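Local coordinates for cellulase (PDB 4W7W), which probably hydrolyses beta-1,4-glucosidic bonds of cellulose and related glucans, as a glycoside hydrolase family 5 cellulase with an (alpha/beta)8-barrel fold, at residues S53-F58 against E96-N101; F70-V75 against A113-K118; A146-L151 against K180-V185; E222-L227 against L264-T269. All blocks are in the same frame, centred on the assembly; numbering follows the deposited sequence.

Contact 1: S53-F58 against E96-N101; sequences SDFSYF and EAAKAN
Phe55, on helix 52-60, lays its ring against the last turn of helix 85-100, joining two neighbouring outer helices of the (alpha/beta)8 barrel. Its CG stands anti to the carbonyl carbon (chi1 -67°), which sends the ring out toward the alanines of the other helix. Ala97 CB sits over one face, off-centre toward the rim, 3.6 Å from Phe55 CD1 in a CH-pi contact. At the other side of the ring's outline, Phe55 CE2 comes within 4.0 Å of Ala98 CB. Alanine suits both places: a single methyl fills the space beside the ring while letting a large aromatic side chain come close to the helix backbone. The phenyl ring also reaches Leu29 of strand 24-29 and Pro50, so it spans the layer between helix and barrel wall.

One residue on, Ser56 lies beside the end of helix 85-100, where Asn101 is the first residue to leave helical geometry. Here the contact is small and polar-edged: Asn101 OD1 lies 3.3 Å from Ser56 CA and 3.4 Å from Ser56 CB. Asparagine suits this helix end because its short amide can turn back to a carbonyl of the last turn. Asn101 ND2 donates to Ala97 O (2.8 Å, 168°), keeping the acceptor in the amide plane. The backbone Asn101 N reaches that same Ala97 O at 3.1 Å from the opposite face of the carbonyl plane.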
loop_
_atom_site.group_PDB
_atom_site.type_symbol
_atom_site.label_atom_id
_atom_site.label_comp_id
_atom_site.label_asym_id
_atom_site.label_seq_id
_atom_site.Cartn_x
_atom_site.Cartn_y
_atom_site.Cartn_z
ATOM N N SER A 53 -18.323 7.510 -6.535
ATOM C CA SER A 53 -17.936 7.881 -7.883
ATOM C C SER A 53 -16.436 7.771 -8.134
ATOM O O SER A 53 -16.020 7.677 -9.280
ATOM C CB SER A 53 -18.410 9.295 -8.190
ATOM O OG SER A 53 -17.917 10.257 -7.266
ATOM N N ASP A 54 -15.628 7.829 -7.081
ATOM C CA ASP A 54 -14.186 7.649 -7.260
ATOM C C ASP A 54 -13.945 6.227 -7.797
ATOM O O ASP A 54 -13.152 6.007 -8.705
ATOM C CB ASP A 54 -13.421 7.852 -5.937
ATOM C CG ASP A 54 -13.538 9.263 -5.346
ATOM O OD1 ASP A 54 -13.806 10.228 -6.101
ATOM O OD2 ASP A 54 -13.352 9.377 -4.104
ATOM N N PHE A 55 -14.599 5.245 -7.177
ATOM C CA PHE A 55 -14.435 3.857 -7.597
ATOM C C PHE A 55 -14.841 3.681 -9.056
ATOM O O PHE A 55 -14.121 3.067 -9.839
ATOM C CB PHE A 55 -15.235 2.908 -6.702
ATOM C CG PHE A 55 -14.731 2.848 -5.292
ATOM C CD1 PHE A 55 -15.152 3.785 -4.354
ATOM C CD2 PHE A 55 -13.817 1.889 -4.898
ATOM C CE1 PHE A 55 -14.684 3.732 -3.049
ATOM C CE2 PHE A 55 -13.352 1.844 -3.598
ATOM C CZ PHE A 55 -13.774 2.776 -2.679
ATOM N N SER A 56 -15.999 4.225 -9.427
ATOM C CA SER A 56 -16.460 4.051 -10.802
ATOM C C SER A 56 -15.569 4.792 -11.809
ATOM O O SER A 56 -15.330 4.287 -12.896
ATOM C CB SER A 56 -17.931 4.434 -10.956
ATOM O OG SER A 56 -18.183 5.733 -10.506
ATOM N N TYR A 57 -15.073 5.966 -11.448
ATOM C CA TYR A 57 -14.161 6.694 -12.329
ATOM C C TYR A 57 -12.928 5.847 -12.622
ATOM O O TYR A 57 -12.549 5.656 -13.786
ATOM C CB TYR A 57 -13.730 8.028 -11.719
ATOM C CG TYR A 57 -12.639 8.676 -12.544
ATOM C CD1 TYR A 57 -12.934 9.355 -13.713
ATOM C CD2 TYR A 57 -11.306 8.549 -12.178
ATOM C CE1 TYR A 57 -11.928 9.911 -14.482
ATOM C CE2 TYR A 57 -10.299 9.098 -12.942
ATOM C CZ TYR A 57 -10.604 9.779 -14.091
ATOM O OH TYR A 57 -9.560 10.325 -14.818
ATOM N N PHE A 58 -12.295 5.316 -11.587
ATOM C CA PHE A 58 -11.074 4.547 -11.826
ATOM C C PHE A 58 -11.356 3.231 -12.533
ATOM O O PHE A 58 -10.581 2.813 -13.374
ATOM C CB PHE A 58 -10.249 4.415 -10.533
ATOM C CG PHE A 58 -9.648 5.727 -10.131
ATOM C CD1 PHE A 58 -8.637 6.278 -10.922
ATOM C CD2 PHE A 58 -10.147 6.491 -9.084
ATOM C CE1 PHE A 58 -8.132 7.530 -10.655
ATOM C CE2 PHE A 58 -9.650 7.749 -8.816
ATOM C CZ PHE A 58 -8.649 8.282 -9.616
ATOM N N GLU A 96 -18.274 -2.233 -0.592
ATOM C CA GLU A 96 -19.435 -2.378 -1.465
ATOM C C GLU A 96 -19.198 -1.695 -2.802
ATOM O O GLU A 96 -19.551 -2.237 -3.852
ATOM C CB GLU A 96 -20.714 -1.818 -0.817
ATOM C CG GLU A 96 -21.259 -2.643 0.335
ATOM C CD GLU A 96 -22.674 -2.273 0.760
ATOM O OE1 GLU A 96 -23.450 -1.682 -0.048
ATOM O OE2 GLU A 96 -23.002 -2.640 1.911
ATOM N N ALA A 97 -18.621 -0.496 -2.764
ATOM C CA ALA A 97 -18.371 0.238 -3.998
ATOM C C ALA A 97 -17.340 -0.477 -4.859
ATOM O O ALA A 97 -17.503 -0.588 -6.088
ATOM C CB ALA A 97 -17.908 1.645 -3.691
ATOM N N ALA A 98 -16.260 -0.944 -4.237
ATOM C CA ALA A 98 -15.247 -1.698 -4.982
ATOM C C ALA A 98 -15.862 -2.922 -5.642
ATOM O O ALA A 98 -15.689 -3.151 -6.829
ATOM C CB ALA A 98 -14.093 -2.097 -4.071
ATOM N N LYS A 99 -16.634 -3.695 -4.881
ATOM C CA LYS A 99 -17.233 -4.894 -5.437
ATOM C C LYS A 99 -18.177 -4.599 -6.592
ATOM O O LYS A 99 -18.180 -5.296 -7.607
ATOM C CB LYS A 99 -17.956 -5.687 -4.348
ATOM C CG LYS A 99 -17.023 -6.399 -3.386
ATOM C CD LYS A 99 -17.738 -6.885 -2.128
ATOM C CE LYS A 99 -18.923 -7.792 -2.411
ATOM N NZ LYS A 99 -19.449 -8.358 -1.141
ATOM N N ALA A 100 -18.962 -3.541 -6.457
ATOM C CA ALA A 100 -19.909 -3.191 -7.501
ATOM C C ALA A 100 -19.211 -2.801 -8.790
ATOM O O ALA A 100 -19.771 -2.963 -9.861
ATOM C CB ALA A 100 -20.809 -2.066 -7.038
ATOM N N ASN A 101 -17.977 -2.304 -8.665
ATOM C CA ASN A 101 -17.161 -1.914 -9.798
ATOM C C ASN A 101 -16.100 -2.949 -10.172
ATOM O O ASN A 101 -15.181 -2.665 -10.942
ATOM C CB ASN A 101 -16.529 -0.553 -9.511
ATOM C CG ASN A 101 -17.568 0.547 -9.555
ATOM O OD1 ASN A 101 -17.908 1.037 -10.634
ATOM N ND2 ASN A 101 -18.126 0.900 -8.403
#

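Contact 2: F70-V75 against A113-K118; sequences FLWERV and ATYSGK
Trp72 offers the face of its indole to the edge of the Tyr115 ring in a T-shaped stack, the two planes at 73° and Tyr115 CD2 only 3.5 Å from Trp72 CD2. Tyr115 CB adds a CH-pi contact over the six-membered part of the indole. The tyrosine is itself covered on one face by Glu73 CG, 4.0 Å from the ring centroid. Glu73 can do this because its chain bends at chi2 (88°): the methylene lies on the ring while the carboxylate swings on to the turn. There Glu73 OE2 accepts from Ser116 N at 2.7 Å, using its anti lone pair.

These residues belong to two beta-alpha loops of the barrel, the short helix 72-75 after strand 65-70 and the beta hairpin 114-119 after strand 104-109. The hairpin closes in a type I' turn from Tyr115 to Lys118, whose positive phi at Gly117 suits a glycine.

A water donates to Glu73 OE2 and to Thr114 OG1, both at 2.7 Å, and accepts from Gly117 N. Further out, Asn111 binds Trp72 N and Glu73 OE1 through its side-chain amide and Thr114 OG1 through its backbone carbonyl, while Gln76 takes Trp72 NE1 on its side chain and Tyr115 OH on its backbone oxygen.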
loop_
_atom_site.group_PDB
_atom_site.type_symbol
_atom_site.label_atom_id
_atom_site.label_comp_id
_atom_site.label_asym_id
_atom_site.label_seq_id
_atom_site.Cartn_x
_atom_site.Cartn_y
_atom_site.Cartn_z
ATOM N N PHE A 70 -6.166 3.743 5.844
ATOM C CA PHE A 70 -6.940 4.153 7.006
ATOM C C PHE A 70 -6.051 3.978 8.231
ATOM O O PHE A 70 -4.981 3.365 8.160
ATOM C CB PHE A 70 -8.250 3.370 7.148
ATOM C CG PHE A 70 -8.044 1.906 7.339
ATOM C CD1 PHE A 70 -7.935 1.100 6.238
ATOM C CD2 PHE A 70 -7.932 1.343 8.594
ATOM C CE1 PHE A 70 -7.734 -0.250 6.351
ATOM C CE2 PHE A 70 -7.702 -0.016 8.731
ATOM C CZ PHE A 70 -7.616 -0.815 7.607
ATOM N N LEU A 71 -6.458 4.589 9.338
ATOM C CA LEU A 71 -5.612 4.579 10.537
ATOM C C LEU A 71 -5.982 3.509 11.534
ATOM O O LEU A 71 -7.161 3.309 11.895
ATOM C CB LEU A 71 -5.672 5.899 11.282
ATOM C CG LEU A 71 -5.213 7.120 10.492
ATOM C CD1 LEU A 71 -5.177 8.313 11.419
ATOM C CD2 LEU A 71 -3.849 6.881 9.858
ATOM N N TRP A 72 -4.946 2.844 12.035
ATOM C CA TRP A 72 -5.078 1.896 13.127
ATOM C C TRP A 72 -5.835 2.514 14.302
ATOM O O TRP A 72 -6.740 1.908 14.863
ATOM C CB TRP A 72 -3.667 1.442 13.523
ATOM C CG TRP A 72 -3.579 0.294 14.467
ATOM C CD1 TRP A 72 -4.595 -0.365 15.102
ATOM C CD2 TRP A 72 -2.363 -0.307 14.911
ATOM N NE1 TRP A 72 -4.076 -1.335 15.926
ATOM C CE2 TRP A 72 -2.710 -1.330 15.815
ATOM C CE3 TRP A 72 -1.013 -0.066 14.638
ATOM C CZ2 TRP A 72 -1.751 -2.108 16.454
ATOM C CZ3 TRP A 72 -0.058 -0.821 15.287
ATOM C CH2 TRP A 72 -0.434 -1.836 16.179
ATOM N N GLU A 73 -5.487 3.747 14.654
ATOM C CA GLU A 73 -6.091 4.408 15.803
ATOM C C GLU A 73 -7.568 4.695 15.621
ATOM O O GLU A 73 -8.298 4.822 16.612
ATOM C CB GLU A 73 -5.377 5.719 16.093
ATOM C CG GLU A 73 -3.898 5.579 16.428
ATOM C CD GLU A 73 -2.961 5.600 15.225
ATOM O OE1 GLU A 73 -3.399 5.456 14.064
ATOM O OE2 GLU A 73 -1.737 5.717 15.448
ATOM N N ARG A 74 -8.008 4.841 14.361
ATOM C CA ARG A 74 -9.405 5.117 14.075
ATOM C C ARG A 74 -10.235 3.843 13.984
ATOM O O ARG A 74 -11.415 3.868 14.364
ATOM C CB ARG A 74 -9.544 5.970 12.808
ATOM C CG ARG A 74 -8.989 7.365 13.019
ATOM C CD ARG A 74 -9.124 8.277 11.804
ATOM N NE ARG A 74 -8.668 9.617 12.161
ATOM C CZ ARG A 74 -7.999 10.452 11.374
ATOM N NH1 ARG A 74 -7.730 10.161 10.110
ATOM N NH2 ARG A 74 -7.601 11.615 11.873
ATOM N N VAL A 75 -9.642 2.730 13.527
ATOM C CA VAL A 75 -10.393 1.486 13.477
ATOM C C VAL A 75 -10.339 0.709 14.787
ATOM O O VAL A 75 -11.211 -0.117 15.048
ATOM C CB VAL A 75 -9.943 0.620 12.277
ATOM C CG1 VAL A 75 -8.672 -0.155 12.568
ATOM C CG2 VAL A 75 -11.057 -0.306 11.825
ATOM N N ALA A 113 4.418 1.567 11.213
ATOM C CA ALA A 113 4.786 0.764 12.373
ATOM C C ALA A 113 4.679 1.529 13.690
ATOM O O ALA A 113 5.431 1.275 14.634
ATOM C CB ALA A 113 6.163 0.128 12.190
ATOM N N THR A 114 3.682 2.408 13.762
ATOM C CA THR A 114 3.400 3.153 14.990
ATOM C C THR A 114 1.922 3.106 15.352
ATOM O O THR A 114 1.060 2.933 14.485
ATOM C CB THR A 114 3.813 4.636 14.888
ATOM O OG1 THR A 114 2.942 5.327 13.975
ATOM C CG2 THR A 114 5.242 4.787 14.480
ATOM N N TYR A 115 1.652 3.279 16.647
ATOM C CA TYR A 115 0.297 3.499 17.145
ATOM C C TYR A 115 0.388 4.678 18.110
ATOM O O TYR A 115 1.178 4.648 19.070
ATOM C CB TYR A 115 -0.232 2.270 17.862
ATOM C CG TYR A 115 -1.668 2.395 18.306
ATOM C CD1 TYR A 115 -1.989 2.919 19.554
ATOM C CD2 TYR A 115 -2.712 1.951 17.504
ATOM C CE1 TYR A 115 -3.302 3.015 19.987
ATOM C CE2 TYR A 115 -4.029 2.032 17.923
ATOM C CZ TYR A 115 -4.317 2.567 19.165
ATOM O OH TYR A 115 -5.617 2.672 19.617
ATOM N N SER A 116 -0.408 5.712 17.834
ATOM C CA SER A 116 -0.372 6.976 18.561
ATOM C C SER A 116 1.053 7.444 18.757
ATOM O O SER A 116 1.453 7.845 19.854
ATOM C CB SER A 116 -1.130 6.854 19.879
ATOM O OG SER A 116 -2.512 6.796 19.595
ATOM N N GLY A 117 1.823 7.368 17.674
ATOM C CA GLY A 117 3.165 7.910 17.651
ATOM C C GLY A 117 4.250 7.076 18.293
ATOM O O GLY A 117 5.395 7.499 18.307
ATOM N N LYS A 118 3.915 5.897 18.817
ATOM C CA LYS A 118 4.889 5.015 19.480
ATOM C C LYS A 118 5.143 3.811 18.591
ATOM O O LYS A 118 4.224 3.254 18.004
ATOM C CB LYS A 118 4.364 4.525 20.839
ATOM C CG LYS A 118 3.899 5.620 21.785
ATOM C CD LYS A 118 5.015 6.549 22.217
ATOM C CE LYS A 118 4.541 7.466 23.339
ATOM N NZ LYS A 118 5.489 8.589 23.559
HETATM O O HOH W 1 0.803 6.653 15.017
#

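Contact 3: A146-L151 against K180-V185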
loop_
_atom_site.group_PDB
_atom_site.type_symbol
_atom_site.label_atom_id
_atom_site.label_comp_id
_atom_site.label_asym_id
_atom_site.label_seq_id
_atom_site.Cartn_x
_atom_site.Cartn_y
_atom_site.Cartn_z
ATOM N N ALA A 146 -12.673 -10.082 -2.599
ATOM C CA ALA A 146 -12.187 -8.810 -3.084
ATOM C C ALA A 146 -11.171 -8.152 -2.150
ATOM O O ALA A 146 -10.506 -7.203 -2.577
ATOM C CB ALA A 146 -13.353 -7.858 -3.316
ATOM N N VAL A 147 -11.081 -8.605 -0.902
ATOM C CA VAL A 147 -10.277 -7.895 0.087
ATOM C C VAL A 147 -8.862 -8.446 0.166
ATOM O O VAL A 147 -8.665 -9.667 0.255
ATOM C CB VAL A 147 -10.963 -7.938 1.459
ATOM C CG1 VAL A 147 -10.093 -7.253 2.500
ATOM C CG2 VAL A 147 -12.333 -7.291 1.398
ATOM N N ILE A 148 -7.900 -7.525 0.140
ATOM C CA ILE A 148 -6.477 -7.812 0.272
ATOM C C ILE A 148 -6.000 -7.121 1.550
ATOM O O ILE A 148 -6.410 -5.983 1.836
ATOM C CB ILE A 148 -5.721 -7.283 -0.973
ATOM C CG1 ILE A 148 -6.181 -8.023 -2.233
ATOM C CG2 ILE A 148 -4.229 -7.389 -0.788
ATOM C CD1 ILE A 148 -5.754 -7.369 -3.525
ATOM N N PHE A 149 -5.154 -7.807 2.329
ATOM C CA PHE A 149 -4.719 -7.271 3.626
ATOM C C PHE A 149 -3.335 -6.618 3.489
ATOM O O PHE A 149 -2.332 -7.308 3.344
ATOM C CB PHE A 149 -4.676 -8.375 4.673
ATOM C CG PHE A 149 -5.993 -9.073 4.898
ATOM C CD1 PHE A 149 -7.214 -8.431 4.804
ATOM C CD2 PHE A 149 -5.999 -10.395 5.277
ATOM C CE1 PHE A 149 -8.396 -9.109 5.068
ATOM C CE2 PHE A 149 -7.186 -11.078 5.541
ATOM C CZ PHE A 149 -8.383 -10.422 5.454
ATOM N N GLY A 150 -3.298 -5.289 3.542
ATOM C CA GLY A 150 -2.038 -4.536 3.505
ATOM C C GLY A 150 -1.539 -4.292 4.913
ATOM O O GLY A 150 -1.914 -3.313 5.569
ATOM N N LEU A 151 -0.699 -5.198 5.394
ATOM C CA LEU A 151 -0.360 -5.249 6.820
ATOM C C LEU A 151 0.069 -3.939 7.457
ATOM O O LEU A 151 -0.306 -3.658 8.589
ATOM C CB LEU A 151 0.734 -6.277 7.073
ATOM C CG LEU A 151 0.411 -7.715 6.677
ATOM C CD1 LEU A 151 1.512 -8.624 7.195
ATOM C CD2 LEU A 151 -0.976 -8.131 7.173
ATOM N N LYS A 180 -8.127 -16.746 3.800
ATOM C CA LYS A 180 -7.256 -17.146 2.699
ATOM C C LYS A 180 -6.836 -15.960 1.834
ATOM O O LYS A 180 -6.171 -16.134 0.821
ATOM C CB LYS A 180 -7.950 -18.203 1.844
ATOM C CG LYS A 180 -8.281 -19.477 2.597
ATOM C CD LYS A 180 -8.972 -20.502 1.711
ATOM C CE LYS A 180 -9.177 -21.830 2.430
ATOM N NZ LYS A 180 -10.097 -22.729 1.685
ATOM N N ASN A 181 -7.198 -14.753 2.253
ATOM C CA ASN A 181 -6.987 -13.558 1.464
ATOM C C ASN A 181 -5.508 -13.311 1.206
ATOM O O ASN A 181 -4.647 -13.701 1.988
ATOM C CB ASN A 181 -7.528 -12.335 2.204
ATOM C CG ASN A 181 -8.960 -12.493 2.682
ATOM O OD1 ASN A 181 -9.252 -13.366 3.496
ATOM N ND2 ASN A 181 -9.853 -11.633 2.215
ATOM N N LEU A 182 -5.213 -12.620 0.110
ATOM C CA LEU A 182 -3.859 -12.177 -0.176
ATOM C C LEU A 182 -3.401 -11.231 0.927
ATOM O O LEU A 182 -4.138 -10.304 1.306
ATOM C CB LEU A 182 -3.839 -11.460 -1.534
ATOM C CG LEU A 182 -2.481 -10.885 -1.957
ATOM C CD1 LEU A 182 -1.397 -11.937 -2.124
ATOM C CD2 LEU A 182 -2.650 -10.102 -3.237
ATOM N N ILE A 183 -2.185 -11.461 1.423
ATOM C CA ILE A 183 -1.539 -10.596 2.396
ATOM C C ILE A 183 -0.373 -9.907 1.685
ATOM O O ILE A 183 0.478 -10.576 1.087
ATOM C CB ILE A 183 -1.001 -11.397 3.605
ATOM C CG1 ILE A 183 -2.145 -12.027 4.379
ATOM C CG2 ILE A 183 -0.188 -10.483 4.508
ATOM C CD1 ILE A 183 -1.675 -13.047 5.399
ATOM N N LEU A 184 -0.328 -8.583 1.790
ATOM C CA LEU A 184 0.796 -7.781 1.310
ATOM C C LEU A 184 1.692 -7.456 2.505
ATOM O O LEU A 184 1.265 -6.792 3.451
ATOM C CB LEU A 184 0.335 -6.488 0.647
ATOM C CG LEU A 184 -0.606 -6.678 -0.540
ATOM C CD1 LEU A 184 -0.939 -5.320 -1.130
ATOM C CD2 LEU A 184 -0.023 -7.603 -1.590
ATOM N N VAL A 185 2.933 -7.932 2.435
ATOM C CA VAL A 185 3.915 -7.846 3.519
ATOM C C VAL A 185 4.997 -6.848 3.139
ATOM O O VAL A 185 5.666 -7.040 2.138
ATOM C CB VAL A 185 4.632 -9.204 3.748
ATOM C CG1 VAL A 185 5.598 -9.116 4.922
ATOM C CG2 VAL A 185 3.624 -10.301 3.976
HETATM O O HOH W 2 -7.445 -11.543 -1.375
#
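Phe149 bonds to Leu182 and Leu184 through both of its backbone polar atoms, in the middle of the contact, where the two segments run closest. Phe149 N donates to Leu182 O (2.9 Å, 175°), Leu184 N returns a bond to Phe149 O at 2.8 Å, and Leu151 N reaches Leu184 O at 3.2 Å. On the side facing helix 160-176, the branched Ile183 puts CG2 3.6 Å from both Leu151 CG and Leu151 CD2. On the barrel-interior side Ile148 CG2 touches Leu184 CG at 3.7 Å and lies alongside Leu182. This alternation belongs to a parallel beta-alpha-beta unit of the barrel, strands 147-150 and 183-186 with helix 160-176 between them. Ile148, Leu182 and Leu184 suit the apolar barrel interior, and Leu151 and Ile183 the side under the helix. Gly150 keeps the interior side slim beside Leu184.

Toward the N-terminal ends the pairing opens, and a water takes a place between the two segments, donating to Val147 O at 2.8 Å and accepting from Leu182 N. Asn181 brings a side-chain donor here: its ND2 meets the same Val147 O at 3.0 Å from above the carbonyl plane, and also bonds Phe141 O. The amide lies stacked on the Phe149 ring, planes 25° apart. Beyond it Lys180 is solvent-exposed.

Contact 4: E222-L227 against L264-T269. With BGC (beta-D-glucopyranose), chain C.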
loop_
_atom_site.group_PDB
_atom_site.type_symbol
_atom_site.label_atom_id
_atom_site.label_comp_id
_atom_site.label_asym_id
_atom_site.label_seq_id
_atom_site.Cartn_x
_atom_site.Cartn_y
_atom_site.Cartn_z
ATOM N N GLU A 222 5.223 -6.180 -0.493
ATOM C CA GLU A 222 4.901 -4.818 -0.890
ATOM C C GLU A 222 6.133 -3.940 -0.795
ATOM O O GLU A 222 6.713 -3.831 0.281
ATOM C CB GLU A 222 3.803 -4.269 0.036
ATOM C CG GLU A 222 3.420 -2.834 -0.294
ATOM C CD GLU A 222 2.307 -2.304 0.576
ATOM O OE1 GLU A 222 1.494 -3.122 1.056
ATOM O OE2 GLU A 222 2.241 -1.058 0.746
ATOM N N ALA A 223 6.477 -3.307 -1.916
ATOM C CA ALA A 223 7.541 -2.319 -1.961
ATOM C C ALA A 223 6.947 -1.004 -2.461
ATOM O O ALA A 223 5.904 -0.998 -3.120
ATOM C CB ALA A 223 8.683 -2.760 -2.863
ATOM N N HIS A 224 7.600 0.099 -2.102
ATOM C CA HIS A 224 7.246 1.429 -2.596
ATOM C C HIS A 224 8.436 1.985 -3.332
ATOM O O HIS A 224 9.574 1.664 -3.002
ATOM C CB HIS A 224 6.887 2.380 -1.458
ATOM C CG HIS A 224 5.651 1.975 -0.718
ATOM N ND1 HIS A 224 5.112 2.732 0.296
ATOM C CD2 HIS A 224 4.847 0.896 -0.859
ATOM C CE1 HIS A 224 4.036 2.116 0.763
ATOM N NE2 HIS A 224 3.848 1.010 0.069
ATOM N N GLN A 225 8.205 2.833 -4.333
ATOM C CA GLN A 225 9.329 3.434 -5.048
ATOM C C GLN A 225 8.968 4.799 -5.593
ATOM O O GLN A 225 8.095 4.950 -6.437
ATOM C CB GLN A 225 9.826 2.545 -6.190
ATOM C CG GLN A 225 11.139 3.026 -6.789
ATOM C CD GLN A 225 12.250 3.005 -5.773
ATOM O OE1 GLN A 225 12.524 1.975 -5.170
ATOM N NE2 GLN A 225 12.913 4.137 -5.582
ATOM N N TYR A 226 9.704 5.788 -5.103
ATOM C CA TYR A 226 9.651 7.157 -5.608
ATOM C C TYR A 226 10.987 7.498 -6.260
ATOM O O TYR A 226 11.990 6.812 -6.046
ATOM C CB TYR A 226 9.301 8.108 -4.457
ATOM C CG TYR A 226 7.889 7.913 -3.947
ATOM C CD1 TYR A 226 6.817 8.532 -4.562
ATOM C CD2 TYR A 226 7.620 7.101 -2.844
ATOM C CE1 TYR A 226 5.520 8.358 -4.101
ATOM C CE2 TYR A 226 6.311 6.922 -2.386
ATOM C CZ TYR A 226 5.262 7.563 -3.020
ATOM O OH TYR A 226 3.959 7.435 -2.614
ATOM N N LEU A 227 10.987 8.533 -7.097
ATOM C CA LEU A 227 12.090 8.739 -8.030
ATOM C C LEU A 227 12.872 10.027 -7.815
ATOM O O LEU A 227 13.731 10.361 -8.625
ATOM C CB LEU A 227 11.570 8.698 -9.474
ATOM C CG LEU A 227 10.889 7.420 -9.972
ATOM C CD1 LEU A 227 10.737 7.418 -11.478
ATOM C CD2 LEU A 227 11.545 6.152 -9.458
ATOM N N LEU A 264 3.695 -3.196 -6.009
ATOM C CA LEU A 264 4.208 -1.842 -5.849
ATOM C C LEU A 264 3.095 -1.010 -5.237
ATOM O O LEU A 264 2.248 -0.453 -5.937
ATOM C CB LEU A 264 4.710 -1.283 -7.176
ATOM C CG LEU A 264 5.644 -0.079 -7.055
ATOM C CD1 LEU A 264 6.955 -0.388 -6.339
ATOM C CD2 LEU A 264 5.936 0.491 -8.443
ATOM N N GLY A 265 3.076 -0.961 -3.907
ATOM C CA GLY A 265 1.931 -0.367 -3.199
ATOM C C GLY A 265 1.818 1.139 -3.302
ATOM O O GLY A 265 0.723 1.696 -3.157
ATOM N N GLU A 266 2.961 1.802 -3.532
ATOM C CA GLU A 266 2.985 3.216 -3.841
ATOM C C GLU A 266 4.120 3.487 -4.801
ATOM O O GLU A 266 5.218 2.942 -4.664
ATOM C CB GLU A 266 3.229 4.110 -2.626
ATOM C CG GLU A 266 2.166 4.037 -1.564
ATOM C CD GLU A 266 2.388 5.014 -0.427
ATOM O OE1 GLU A 266 3.219 5.961 -0.555
ATOM O OE2 GLU A 266 1.723 4.820 0.616
ATOM N N PHE A 267 3.862 4.402 -5.722
ATOM C CA PHE A 267 4.858 4.986 -6.613
ATOM C C PHE A 267 4.166 6.196 -7.208
ATOM O O PHE A 267 2.945 6.280 -7.218
ATOM C CB PHE A 267 5.336 4.017 -7.714
ATOM C CG PHE A 267 4.288 3.669 -8.772
ATOM C CD1 PHE A 267 3.145 2.959 -8.448
ATOM C CD2 PHE A 267 4.469 4.047 -10.084
ATOM C CE1 PHE A 267 2.211 2.634 -9.416
ATOM C CE2 PHE A 267 3.553 3.713 -11.052
ATOM C CZ PHE A 267 2.415 3.009 -10.727
ATOM N N ALA A 268 4.952 7.138 -7.707
ATOM C CA ALA A 268 4.416 8.335 -8.340
ATOM C C ALA A 268 5.518 8.998 -9.113
ATOM O O ALA A 268 6.704 8.846 -8.792
ATOM C CB ALA A 268 3.879 9.317 -7.316
ATOM N N THR A 269 5.102 9.776 -10.101
ATOM C CA THR A 269 5.960 10.629 -10.916
ATOM C C THR A 269 5.210 11.922 -11.171
ATOM O O THR A 269 3.978 11.931 -11.236
ATOM C CB THR A 269 6.328 9.927 -12.240
ATOM O OG1 THR A 269 5.145 9.529 -12.935
ATOM C CG2 THR A 269 7.186 8.706 -11.995
HETATM C C2 BGC C . 9.300 9.797 3.996
HETATM C C3 BGC C . 7.880 9.250 4.046
HETATM C C4 BGC C . 7.460 8.690 2.691
HETATM C C5 BGC C . 8.513 7.711 2.185
HETATM C C6 BGC C . 8.230 7.265 0.762
HETATM C C1 BGC C . 10.226 8.723 3.459
HETATM O O2 BGC C . 9.754 10.185 5.297
HETATM O O3 BGC C . 6.985 10.296 4.425
HETATM O O4 BGC C . 6.167 8.087 2.772
HETATM O O5 BGC C . 9.798 8.330 2.157
HETATM O O6 BGC C . 9.265 6.398 0.287
HETATM O O HOH W 3 8.646 10.052 -7.258
#
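Tyr226 and Glu266 make the shortest polar link: the phenol OH donates to Glu266 OE1 at 2.6 Å, on the anti side, tilted out of the plane of a carboxylate turned 81° to the ring. His224 NE2 binds Glu222 OE2 at 2.7 Å close to the imidazole plane, and His224 ND1 bonds Glu154. Arg67 forms salt bridges with both Glu222 and Glu266, linking the two strands. Its place at the end of the seventh barrel strand is consistent with Glu266 being the nucleophile, as in other family 5 enzymes.

Among stacking contacts, Glu266 extends over the His224 ring, its carboxylate 20° from the ring plane and CG 3.7 Å from the ring centroid. Ala268 CB sits at the Tyr226 edge, 3.7 Å from CE1. Tyr226 CD2 lies 3.6 Å from O6 of a bound glucose unit.

Backbone bonds are few: Gly265 N to Ala223 O, 2.9 Å, and Gln225 N to Glu266 O, 3.0 Å. Gly265, having no side chain, leaves room for His224 and Glu222. Farther along, a water bridges Leu227 N and Ala268 O.

In this beta-alpha-beta unit of the barrel, Ala223 and Leu264 pack on helix 243-258, Phe267 on helix 273-288, and Tyr226 and Glu266 against Trp299 of strand 293-301.

In the fold
All four contacts tie together parts of one (alpha/beta)8 barrel. Contacts 3 and 4 are neighbours within its wall: Val185 O and Glu222 N, 2.8 Å apart, probably hydrogen-bond strand 183-186 to strand 219-226. Contact 4 reaches one of the two glycan pockets, with Tyr226 and Glu154 among its members. Contact 2 stands back from the sugars, the Thr114 side chain about 12 Å from a bound glucose, in loops beyond the ends of the strands. Contact 1 lies in the outer helical layer, its centre about 23 Å from that of contact 4, yet it touches contact 3 where Lys99 CG packs 4.0 Å from Ala146 CB. Helices 72-75 and 85-100, of contacts 2 and 1, are consecutive in the chain.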